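PDB 4LB6: protein kinase containing Z-DNA binding domains from Danio rerio, which probably phosphorylates the translation initiation factor eIF2alpha in innate immunity, and through the Zalpha domain described here binds left-handed Z-DNA. Local coordinates for residues Glu38-Thr41 and Val42-Leu46; Gly24-Thr27 and Val28-Phe32; Tyr47-Ala51 and Ser52-Phe56. All coordinates share one frame; numbering follows the deposited sequence. Where two conformers were deposited one is given.

Interaction 1. Residues Glu38-Thr41 and Val42-Leu46; sequences EKST and VNRHL. With nucleotides of chain B.
V42, N43, R44 and H45 each give their backbone N-H to the carbonyl four residues earlier, E38 to T41 in turn, forming the first turns of helix 39-51. The N43 N to K39 O bond is short at 2.8 Å and nearly straight (171°), and E38 holds the N-cap position. This is the recognition helix of the winged helix-turn-helix, its outer side gripping DNA chain B. The DG5 phosphate is held from two directions one turn apart: K39 NZ lies 2.6 Å from DG5 OP1, and N43 ND2 gives the same oxygen a bond of 2.8 Å. K39 reaches it by bending at both outer torsions (chi4 82°). The same ND2 of N43 makes a weak, bent bond of 3.3 Å to DC4 OP2. R44 slants across T41, its CG anti to the backbone N (chi1 168°), and NE donates almost straight to DC6 OP1 at 2.8 Å, at the guanidinium edge and near its plane, while S40 O lies over one face, toward the rim. Its NH2 forms a salt bridge to E38 of a second subunit. H45 sets its ring edge against T41, with CD2 3.2 Å from T41 O, and ND1 bonds to E13. One lysine, one amide and one guanidinium thus engage three consecutive phosphates; the two cations probably offset part of their charge, the neutral amide adding direction only.

Interaction 2. Residues Gly24-Thr27 and Val28-Phe32; sequences GRST and VQDIF. With nucleotides of chain C.
T27 and D30 form a capping box at the start of helix 28-35, the helix that precedes the recognition helix in this winged helix-turn-helix domain. D30 OD2 accepts from T27 N at 3.0 Å, 35° out of the carboxylate plane and on the anti side. In return T27 OG1 accepts from D30 N, a straight (174°) but long and weak bond of 3.3 Å. The T27 hydroxyl can do so because it sits between backbone N and carbonyl carbon (chi1 63°), turned in over the first helical turn, where it also gives a weak bond to D30 OD2. D30 OD2 thus takes one firm bond and one weak one, which probably limits the turning of the carboxylate. I31 completes the first shell: its N makes a weak bond to T27 O, and its CG1 rests 3.4 Å from that oxygen. Q29 folds back at chi2, bringing OE1 3.5 Å from T27 CB, while NE2 is weakly bonded to a DNA phosphate. Farther out, S26 is positioned by backbone bonds to W67 and by packing on Y19 and L20 of helix 10-23. Its OG donates to G24 O at 2.6 Å, tying together the bend after that helix. At the far side of the stretch F32 turns its ring edge to the DNA, and F32 CZ stands 3.6 Å from O5' of DG7 of chain C.

Interaction 3. Residues Tyr47-Ala51 and Ser52-Phe56; sequences YSLQA and SKQVF. With nucleotides of chain B.
A Schellman motif joins Q50 and L49 to K53 and Q54 and ends helix 39-51: Q54 N reaches back to L49 O at 2.9 Å, and K53 N, with K53 in positive phi, to Q50 O at 3.1 Å. The second bond meets its carbonyl from 70° out of the plane. L49 O also takes weak bonds from S52 N and V55 N, so the chain wraps round this oxygen. L49 CB packs on V55 CG2, and L49 CD2 lies against the amide of Q54, whose OE1 is held by S52 OG at 2.8 Å. The reversal carries the recognition helix of this winged helix-turn-helix into the first strand of the wing, where V55 meets W67 and L69. A water donates to both Q50 O and V55 O. On the DNA side of the same helix end, Y47 has CG anti to the carbonyl carbon (chi1 -80°), which sends the ring out so that one face receives C8 of the syn guanine DG5 of chain B over its centre, 3.4 Å above the plane, the CH-pi approach known from other Zalpha domains. Y47 OH donates to DC4 OP1 at 2.5 Å, the phosphate oxygen lying in the ring plane, and W67 packs edge-to-face with Y47. With an alanine here, C8 is likely to lose its aromatic platform and the DC4 phosphate its hydroxyl donor.

Overall arrangement
Along the chain the order is interaction 2, interaction 1, interaction 3, all within one Zalpha domain. Interaction 2 begins helix 28-35, interaction 1 begins helix 39-51 and interaction 3 ends that same helix and leads into strand 55-58 of the two-stranded wing. Centres of interactions 1 and 2 are about 11 Å apart, and the two helices pack through V42 on V28 and I31, and K39 on F32. The centres of interactions 1 and 3 lie about 12 Å apart, and L46 O meets V55. Interactions 2 and 3, centres about 15 Å apart, do not touch. Helix 39-51 presents DNA contacts along much of its length, its start backed by helix 28-35 and its later turns by helix 10-23.

Interaction 1. Residues Glu38-Thr41 and Val42-Leu46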
loop_
_atom_site.group_PDB
_atom_site.type_symbol
_atom_site.label_atom_id
_atom_site.label_comp_id
_atom_site.label_asym_id
_atom_site.label_seq_id
_atom_site.Cartn_x
_atom_site.Cartn_y
_atom_site.Cartn_z
ATOM N N GLU A 38 -0.263 -9.093 13.355
ATOM C CA GLU A 38 -0.910 -8.054 12.534
ATOM C C GLU A 38 -0.190 -6.741 12.817
ATOM O O GLU A 38 0.171 -6.465 13.949
ATOM C CB GLU A 38 -2.413 -7.904 12.922
ATOM C CG GLU A 38 -3.291 -9.137 12.572
ATOM C CD GLU A 38 -3.775 -9.134 11.102
ATOM O OE1 GLU A 38 -3.778 -8.072 10.439
ATOM O OE2 GLU A 38 -4.150 -10.203 10.594
ATOM N N LYS A 39 -0.113 -5.901 11.818
ATOM C CA LYS A 39 0.432 -4.535 11.943
ATOM C C LYS A 39 -0.337 -3.778 13.013
ATOM O O LYS A 39 0.281 -3.149 13.871
ATOM C CB LYS A 39 0.339 -3.792 10.619
ATOM C CG LYS A 39 0.876 -2.333 10.660
ATOM C CD LYS A 39 0.849 -1.621 9.298
ATOM C CE LYS A 39 -0.515 -1.106 8.859
ATOM N NZ LYS A 39 -0.801 0.247 9.521
ATOM N N SER A 40 -1.664 -3.883 13.020
ATOM C CA SER A 40 -2.435 -3.118 13.992
ATOM C C SER A 40 -2.111 -3.593 15.432
ATOM O O SER A 40 -2.095 -2.766 16.390
ATOM C CB SER A 40 -3.924 -3.272 13.696
ATOM O OG SER A 40 -4.240 -4.645 13.833
ATOM N N THR A 41 -1.869 -4.901 15.626
ATOM C CA THR A 41 -1.517 -5.374 16.964
ATOM C C THR A 41 -0.160 -4.826 17.379
ATOM O O THR A 41 0.054 -4.443 18.523
ATOM C CB THR A 41 -1.438 -6.903 16.956
ATOM O OG1 THR A 41 -2.741 -7.405 16.578
ATOM C CG2 THR A 41 -0.976 -7.443 18.315
ATOM N N VAL A 42 0.810 -4.830 16.467
ATOM C CA VAL A 42 2.091 -4.278 16.857
ATOM C C VAL A 42 1.950 -2.757 17.129
ATOM O O VAL A 42 2.510 -2.237 18.112
ATOM C CB VAL A 42 3.154 -4.560 15.771
ATOM C CG1 VAL A 42 4.477 -3.886 16.109
ATOM C CG2 VAL A 42 3.344 -6.096 15.604
ATOM N N ASN A 43 1.229 -2.040 16.275
ATOM C CA ASN A 43 1.074 -0.610 16.552
ATOM C C ASN A 43 0.354 -0.356 17.882
ATOM O O ASN A 43 0.727 0.591 18.586
ATOM C CB ASN A 43 0.338 0.164 15.414
ATOM C CG ASN A 43 1.286 0.872 14.482
ATOM O OD1 ASN A 43 2.388 1.264 14.860
ATOM N ND2 ASN A 43 0.833 1.076 13.215
ATOM N N ARG A 44 -0.698 -1.122 18.204
ATOM C CA ARG A 44 -1.414 -0.913 19.486
ATOM C C ARG A 44 -0.376 -0.975 20.615
ATOM O O ARG A 44 -0.341 -0.104 21.525
ATOM C CB ARG A 44 -2.510 -2.011 19.699
ATOM C CG ARG A 44 -3.167 -2.122 21.103
ATOM C CD ARG A 44 -4.195 -3.297 21.105
ATOM N NE ARG A 44 -4.940 -3.249 19.853
ATOM C CZ ARG A 44 -5.067 -4.256 18.987
ATOM N NH1 ARG A 44 -4.588 -5.452 19.268
ATOM N NH2 ARG A 44 -5.709 -4.065 17.844
ATOM N N HIS A 45 0.456 -2.012 20.561
ATOM C CA HIS A 45 1.455 -2.177 21.633
ATOM C C HIS A 45 2.573 -1.144 21.604
ATOM O O HIS A 45 3.053 -0.767 22.669
ATOM C CB HIS A 45 1.973 -3.629 21.663
ATOM C CG HIS A 45 0.936 -4.583 22.170
ATOM N ND1 HIS A 45 0.578 -4.653 23.508
ATOM C CD2 HIS A 45 0.124 -5.446 21.520
ATOM C CE1 HIS A 45 -0.375 -5.555 23.658
ATOM N NE2 HIS A 45 -0.666 -6.058 22.468
ATOM N N LEU A 46 3.004 -0.692 20.414
ATOM C CA LEU A 46 4.035 0.351 20.366
ATOM C C LEU A 46 3.530 1.636 21.021
ATOM O O LEU A 46 4.247 2.271 21.831
ATOM C CB LEU A 46 4.393 0.658 18.898
ATOM C CG LEU A 46 5.369 -0.379 18.319
ATOM C CD1 LEU A 46 5.451 -0.175 16.773
ATOM C CD2 LEU A 46 6.759 -0.259 18.898
ATOM P P DG B 5 -2.850 0.485 12.605
ATOM O OP1 DG B 5 -1.531 0.196 12.017
ATOM O OP2 DG B 5 -4.063 -0.379 12.373
ATOM O "O5'" DG B 5 -2.643 0.672 14.161
ATOM C "C5'" DG B 5 -3.805 0.896 15.090
ATOM C "C4'" DG B 5 -3.307 1.285 16.463
ATOM O "O4'" DG B 5 -2.525 2.483 16.426
ATOM C "C3'" DG B 5 -4.502 1.660 17.394
ATOM O "O3'" DG B 5 -4.776 0.433 18.084
ATOM C "C2'" DG B 5 -3.884 2.656 18.337
ATOM C "C1'" DG B 5 -2.729 3.310 17.586
ATOM N N9 DG B 5 -2.925 4.662 17.047
ATOM C C8 DG B 5 -2.089 5.713 17.293
ATOM N N7 DG B 5 -2.389 6.815 16.626
ATOM C C5 DG B 5 -3.552 6.490 15.932
ATOM C C6 DG B 5 -4.299 7.286 15.016
ATOM O O6 DG B 5 -4.086 8.451 14.689
ATOM N N1 DG B 5 -5.367 6.597 14.434
ATOM C C2 DG B 5 -5.616 5.259 14.685
ATOM N N2 DG B 5 -6.662 4.705 14.013
ATOM N N3 DG B 5 -4.866 4.517 15.551
ATOM C C4 DG B 5 -3.852 5.174 16.121
ATOM P P DC B 6 -6.279 -0.104 18.327
ATOM O OP1 DC B 6 -6.326 -0.798 19.645
ATOM O OP2 DC B 6 -6.921 -0.736 17.191
ATOM O "O5'" DC B 6 -7.099 1.274 18.626
ATOM C "C5'" DC B 6 -8.389 1.110 19.260
ATOM C "C4'" DC B 6 -9.325 2.148 18.564
ATOM O "O4'" DC B 6 -8.909 3.497 18.891
ATOM C "C3'" DC B 6 -9.472 2.026 17.033
ATOM O "O3'" DC B 6 -10.843 2.196 16.687
ATOM C "C2'" DC B 6 -8.663 3.258 16.568
ATOM C "C1'" DC B 6 -8.999 4.216 17.707
ATOM N N1 DC B 6 -8.019 5.313 17.784
ATOM C C2 DC B 6 -8.296 6.443 17.005
ATOM O O2 DC B 6 -9.301 6.405 16.291
ATOM N N3 DC B 6 -7.441 7.463 17.011
ATOM C C4 DC B 6 -6.391 7.410 17.807
ATOM N N4 DC B 6 -5.551 8.440 17.834
ATOM C C5 DC B 6 -6.090 6.278 18.622
ATOM C C6 DC B 6 -6.960 5.242 18.607
ATOM P P DC B 4 1.110 5.074 12.227
ATOM O OP1 DC B 4 1.832 5.136 13.568
ATOM O OP2 DC B 4 1.249 3.788 11.396
ATOM O "O5'" DC B 4 -0.378 5.294 12.580
ATOM C "C5'" DC B 4 -1.075 4.516 13.663
ATOM C "C4'" DC B 4 -2.413 3.950 13.257
ATOM O "O4'" DC B 4 -3.275 5.103 12.904
ATOM C "C3'" DC B 4 -2.364 3.050 11.992
ATOM O "O3'" DC B 4 -3.286 1.936 12.091
ATOM C "C2'" DC B 4 -2.845 4.043 10.868
ATOM C "C1'" DC B 4 -3.891 4.798 11.684
ATOM N N1 DC B 4 -4.177 6.084 11.020
ATOM C C2 DC B 4 -5.230 6.155 10.128
ATOM O O2 DC B 4 -5.920 5.175 9.935
ATOM N N3 DC B 4 -5.453 7.321 9.460
ATOM C C4 DC B 4 -4.632 8.372 9.668
ATOM N N4 DC B 4 -4.971 9.503 8.946
ATOM C C5 DC B 4 -3.506 8.309 10.538
ATOM C C6 DC B 4 -3.323 7.141 11.173
#

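Interaction 2. Residues Gly24-Thr27 and Val28-Phe32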
loop_
_atom_site.group_PDB
_atom_site.type_symbol
_atom_site.label_atom_id
_atom_site.label_comp_id
_atom_site.label_asym_id
_atom_site.label_seq_id
_atom_site.Cartn_x
_atom_site.Cartn_y
_atom_site.Cartn_z
ATOM N N GLY A 24 17.591 -1.783 16.710
ATOM C CA GLY A 24 17.491 -0.342 16.784
ATOM C C GLY A 24 16.282 0.189 16.013
ATOM O O GLY A 24 15.266 -0.509 15.844
ATOM N N ARG A 25 16.417 1.429 15.542
ATOM C CA ARG A 25 15.346 2.170 14.877
ATOM C C ARG A 25 14.647 1.297 13.855
ATOM O O ARG A 25 15.295 0.773 12.956
ATOM C CB ARG A 25 15.925 3.435 14.202
ATOM C CG ARG A 25 16.135 4.617 15.157
ATOM C CD ARG A 25 17.058 5.704 14.626
ATOM N NE ARG A 25 16.411 6.569 13.642
ATOM C CZ ARG A 25 15.411 7.411 13.915
ATOM N NH1 ARG A 25 14.914 7.512 15.152
ATOM N NH2 ARG A 25 14.897 8.149 12.938
ATOM N N SER A 26 13.318 1.151 13.995
ATOM C CA SER A 26 12.531 0.303 13.114
ATOM C C SER A 26 11.134 0.867 12.902
ATOM O O SER A 26 10.596 1.593 13.773
ATOM C CB SER A 26 12.395 -1.074 13.744
ATOM O OG SER A 26 13.654 -1.598 14.049
ATOM N N THR A 27 10.539 0.543 11.753
ATOM C CA THR A 27 9.135 0.871 11.502
ATOM C C THR A 27 8.262 -0.314 11.925
ATOM O O THR A 27 8.759 -1.437 12.160
ATOM C CB THR A 27 8.879 1.137 10.007
ATOM O OG1 THR A 27 9.153 -0.076 9.293
ATOM C CG2 THR A 27 9.821 2.280 9.502
ATOM N N VAL A 28 6.967 -0.065 12.068
ATOM C CA VAL A 28 6.056 -1.159 12.414
ATOM C C VAL A 28 6.122 -2.274 11.348
ATOM O O VAL A 28 5.928 -3.457 11.643
ATOM C CB VAL A 28 4.593 -0.668 12.624
ATOM C CG1 VAL A 28 3.972 -0.004 11.318
ATOM C CG2 VAL A 28 3.697 -1.817 13.237
ATOM N N GLN A 29 6.372 -1.893 10.104
ATOM C CA GLN A 29 6.386 -2.873 9.048
ATOM C C GLN A 29 7.537 -3.884 9.252
ATOM O O GLN A 29 7.330 -5.116 9.162
ATOM C CB GLN A 29 6.482 -2.166 7.682
ATOM C CG GLN A 29 5.148 -1.484 7.226
ATOM C CD GLN A 29 4.883 -0.103 7.846
ATOM O OE1 GLN A 29 5.737 0.473 8.514
ATOM N NE2 GLN A 29 3.693 0.450 7.592
ATOM N N ASP A 30 8.718 -3.353 9.615
ATOM C CA ASP A 30 9.872 -4.157 10.052
ATOM C C ASP A 30 9.486 -5.206 11.083
ATOM O O ASP A 30 9.813 -6.390 10.970
ATOM C CB ASP A 30 10.970 -3.249 10.656
ATOM C CG ASP A 30 11.666 -2.398 9.603
ATOM O OD1 ASP A 30 11.731 -2.886 8.450
ATOM O OD2 ASP A 30 12.124 -1.253 9.911
ATOM N N ILE A 31 8.789 -4.744 12.109
ATOM C CA ILE A 31 8.513 -5.551 13.307
ATOM C C ILE A 31 7.412 -6.599 13.021
ATOM O O ILE A 31 7.588 -7.799 13.291
ATOM C CB ILE A 31 8.033 -4.655 14.441
ATOM C CG1 ILE A 31 9.104 -3.623 14.794
ATOM C CG2 ILE A 31 7.748 -5.505 15.675
ATOM C CD1 ILE A 31 8.543 -2.423 15.645
ATOM N N PHE A 32 6.292 -6.198 12.410
ATOM C CA PHE A 32 5.203 -7.198 12.260
ATOM C C PHE A 32 5.539 -8.348 11.314
ATOM O O PHE A 32 5.044 -9.465 11.472
ATOM C CB PHE A 32 3.801 -6.524 11.951
ATOM C CG PHE A 32 3.478 -6.303 10.477
ATOM C CD1 PHE A 32 3.033 -7.330 9.657
ATOM C CD2 PHE A 32 3.546 -5.031 9.940
ATOM C CE1 PHE A 32 2.716 -7.120 8.317
ATOM C CE2 PHE A 32 3.255 -4.808 8.597
ATOM C CZ PHE A 32 2.832 -5.849 7.765
ATOM P P DG C 7 1.281 -3.336 4.977
ATOM O OP1 DG C 7 0.570 -3.481 6.189
ATOM O OP2 DG C 7 2.558 -2.577 4.702
ATOM O "O5'" DG C 7 1.616 -4.838 4.524
ATOM C "C5'" DG C 7 2.451 -5.125 3.392
ATOM C "C4'" DG C 7 2.369 -6.583 3.056
ATOM O "O4'" DG C 7 1.125 -6.980 2.599
ATOM C "C3'" DG C 7 3.140 -6.669 1.750
ATOM O "O3'" DG C 7 4.304 -6.954 2.381
ATOM C "C2'" DG C 7 2.638 -7.893 1.104
ATOM C "C1'" DG C 7 1.220 -7.940 1.561
ATOM N N9 DG C 7 0.194 -7.477 0.630
ATOM C C8 DG C 7 -0.882 -8.240 0.238
ATOM N N7 DG C 7 -1.707 -7.592 -0.557
ATOM C C5 DG C 7 -1.124 -6.321 -0.697
ATOM C C6 DG C 7 -1.571 -5.200 -1.488
ATOM O O6 DG C 7 -2.602 -5.096 -2.090
ATOM N N1 DG C 7 -0.743 -4.101 -1.388
ATOM C C2 DG C 7 0.434 -4.145 -0.642
ATOM N N2 DG C 7 1.119 -2.990 -0.556
ATOM N N3 DG C 7 0.883 -5.167 0.120
ATOM C C4 DG C 7 0.075 -6.250 -0.024
#

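Interaction 3. Residues Tyr47-Ala51 and Ser52-Phe56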
loop_
_atom_site.group_PDB
_atom_site.type_symbol
_atom_site.label_atom_id
_atom_site.label_comp_id
_atom_site.label_asym_id
_atom_site.label_seq_id
_atom_site.Cartn_x
_atom_site.Cartn_y
_atom_site.Cartn_z
ATOM N N TYR A 47 2.290 2.012 20.685
ATOM C CA TYR A 47 1.706 3.251 21.258
ATOM C C TYR A 47 1.547 3.100 22.764
ATOM O O TYR A 47 1.865 4.024 23.546
ATOM C CB TYR A 47 0.390 3.680 20.559
ATOM C CG TYR A 47 0.716 4.408 19.263
ATOM C CD1 TYR A 47 0.856 3.700 18.051
ATOM C CD2 TYR A 47 1.041 5.779 19.280
ATOM C CE1 TYR A 47 1.224 4.367 16.869
ATOM C CE2 TYR A 47 1.395 6.460 18.111
ATOM C CZ TYR A 47 1.520 5.758 16.909
ATOM O OH TYR A 47 1.847 6.460 15.746
ATOM N N SER A 48 1.082 1.936 23.197
ATOM C CA SER A 48 1.038 1.639 24.654
ATOM C C SER A 48 2.404 1.676 25.359
ATOM O O SER A 48 2.524 2.180 26.500
ATOM C CB SER A 48 0.388 0.277 24.909
ATOM O OG SER A 48 0.528 -0.042 26.285
ATOM N N LEU A 49 3.418 1.101 24.720
ATOM C CA LEU A 49 4.771 1.150 25.284
ATOM C C LEU A 49 5.337 2.567 25.265
ATOM O O LEU A 49 6.183 2.914 26.079
ATOM C CB LEU A 49 5.718 0.243 24.511
ATOM C CG LEU A 49 5.506 -1.238 24.677
ATOM C CD1 LEU A 49 6.075 -2.059 23.507
ATOM C CD2 LEU A 49 6.142 -1.638 26.021
ATOM N N GLN A 50 4.931 3.364 24.291
ATOM C CA GLN A 50 5.385 4.740 24.251
ATOM C C GLN A 50 4.786 5.497 25.468
ATOM O O GLN A 50 5.450 6.343 26.137
ATOM C CB GLN A 50 4.949 5.368 22.923
ATOM C CG GLN A 50 5.039 6.886 22.881
ATOM C CD GLN A 50 4.194 7.488 21.760
ATOM O OE1 GLN A 50 4.747 8.040 20.822
ATOM N NE2 GLN A 50 2.847 7.398 21.869
ATOM N N ALA A 51 3.530 5.177 25.776
ATOM C CA ALA A 51 2.826 5.886 26.843
ATOM C C ALA A 51 3.507 5.521 28.136
ATOM O O ALA A 51 3.541 6.332 29.052
ATOM C CB ALA A 51 1.345 5.520 26.881
ATOM N N SER A 52 4.087 4.326 28.196
ATOM C CA SER A 52 4.750 3.844 29.417
ATOM C C SER A 52 6.257 4.072 29.441
ATOM O O SER A 52 6.976 3.483 30.258
ATOM C CB SER A 52 4.393 2.394 29.717
ATOM O OG SER A 52 4.951 1.508 28.754
ATOM N N LYS A 53 6.706 4.965 28.570
ATOM C CA LYS A 53 8.093 5.405 28.462
ATOM C C LYS A 53 9.089 4.292 28.240
ATOM O O LYS A 53 10.249 4.412 28.637
ATOM C CB LYS A 53 8.525 6.229 29.693
ATOM C CG LYS A 53 7.807 7.551 29.862
ATOM C CD LYS A 53 8.087 8.565 28.735
ATOM C CE LYS A 53 7.651 9.990 29.136
ATOM N NZ LYS A 53 7.207 10.826 27.946
ATOM N N GLN A 54 8.662 3.216 27.583
ATOM C CA GLN A 54 9.569 2.125 27.250
ATOM C C GLN A 54 10.143 2.207 25.810
ATOM O O GLN A 54 11.220 1.717 25.558
ATOM C CB GLN A 54 8.875 0.784 27.487
ATOM C CG GLN A 54 8.682 0.474 28.962
ATOM C CD GLN A 54 7.806 -0.744 29.195
ATOM O OE1 GLN A 54 6.601 -0.610 29.447
ATOM N NE2 GLN A 54 8.402 -1.945 29.117
ATOM N N VAL A 55 9.420 2.830 24.880
ATOM C CA VAL A 55 9.916 3.072 23.533
ATOM C C VAL A 55 9.542 4.504 23.151
ATOM O O VAL A 55 8.707 5.148 23.802
ATOM C CB VAL A 55 9.264 2.123 22.456
ATOM C CG1 VAL A 55 9.436 0.619 22.862
ATOM C CG2 VAL A 55 7.792 2.492 22.263
ATOM N N PHE A 56 10.118 5.005 22.076
ATOM C CA PHE A 56 9.683 6.331 21.597
ATOM C C PHE A 56 9.691 6.361 20.105
ATOM O O PHE A 56 10.359 5.565 19.453
ATOM C CB PHE A 56 10.561 7.463 22.142
ATOM C CG PHE A 56 11.990 7.406 21.668
ATOM C CD1 PHE A 56 12.854 6.482 22.178
ATOM C CD2 PHE A 56 12.444 8.267 20.678
ATOM C CE1 PHE A 56 14.181 6.423 21.760
ATOM C CE2 PHE A 56 13.752 8.214 20.240
ATOM C CZ PHE A 56 14.628 7.288 20.792
ATOM P P DG B 5 -2.850 0.485 12.605
ATOM O OP1 DG B 5 -1.531 0.196 12.017
ATOM O OP2 DG B 5 -4.063 -0.379 12.373
ATOM O "O5'" DG B 5 -2.643 0.672 14.161
ATOM C "C5'" DG B 5 -3.805 0.896 15.090
ATOM C "C4'" DG B 5 -3.307 1.285 16.463
ATOM O "O4'" DG B 5 -2.525 2.483 16.426
ATOM C "C3'" DG B 5 -4.502 1.660 17.394
ATOM O "O3'" DG B 5 -4.776 0.433 18.084
ATOM C "C2'" DG B 5 -3.884 2.656 18.337
ATOM C "C1'" DG B 5 -2.729 3.310 17.586
ATOM N N9 DG B 5 -2.925 4.662 17.047
ATOM C C8 DG B 5 -2.089 5.713 17.293
ATOM N N7 DG B 5 -2.389 6.815 16.626
ATOM C C5 DG B 5 -3.552 6.490 15.932
ATOM C C6 DG B 5 -4.299 7.286 15.016
ATOM O O6 DG B 5 -4.086 8.451 14.689
ATOM N N1 DG B 5 -5.367 6.597 14.434
ATOM C C2 DG B 5 -5.616 5.259 14.685
ATOM N N2 DG B 5 -6.662 4.705 14.013
ATOM N N3 DG B 5 -4.866 4.517 15.551
ATOM C C4 DG B 5 -3.852 5.174 16.121
ATOM P P DC B 4 1.110 5.074 12.227
ATOM O OP1 DC B 4 1.832 5.136 13.568
ATOM O OP2 DC B 4 1.249 3.788 11.396
ATOM O "O5'" DC B 4 -0.378 5.294 12.580
ATOM C "C5'" DC B 4 -1.075 4.516 13.663
ATOM C "C4'" DC B 4 -2.413 3.950 13.257
ATOM O "O4'" DC B 4 -3.275 5.103 12.904
ATOM C "C3'" DC B 4 -2.364 3.050 11.992
ATOM O "O3'" DC B 4 -3.286 1.936 12.091
ATOM C "C2'" DC B 4 -2.845 4.043 10.868
ATOM C "C1'" DC B 4 -3.891 4.798 11.684
ATOM N N1 DC B 4 -4.177 6.084 11.020
ATOM C C2 DC B 4 -5.230 6.155 10.128
ATOM O O2 DC B 4 -5.920 5.175 9.935
ATOM N N3 DC B 4 -5.453 7.321 9.460
ATOM C C4 DC B 4 -4.632 8.372 9.668
ATOM N N4 DC B 4 -4.971 9.503 8.946
ATOM C C5 DC B 4 -3.506 8.309 10.538
ATOM C C6 DC B 4 -3.323 7.141 11.173
HETATM O O HOH W 1 2.841 -0.852 27.867
HETATM O O HOH W 2 7.859 7.135 25.640
#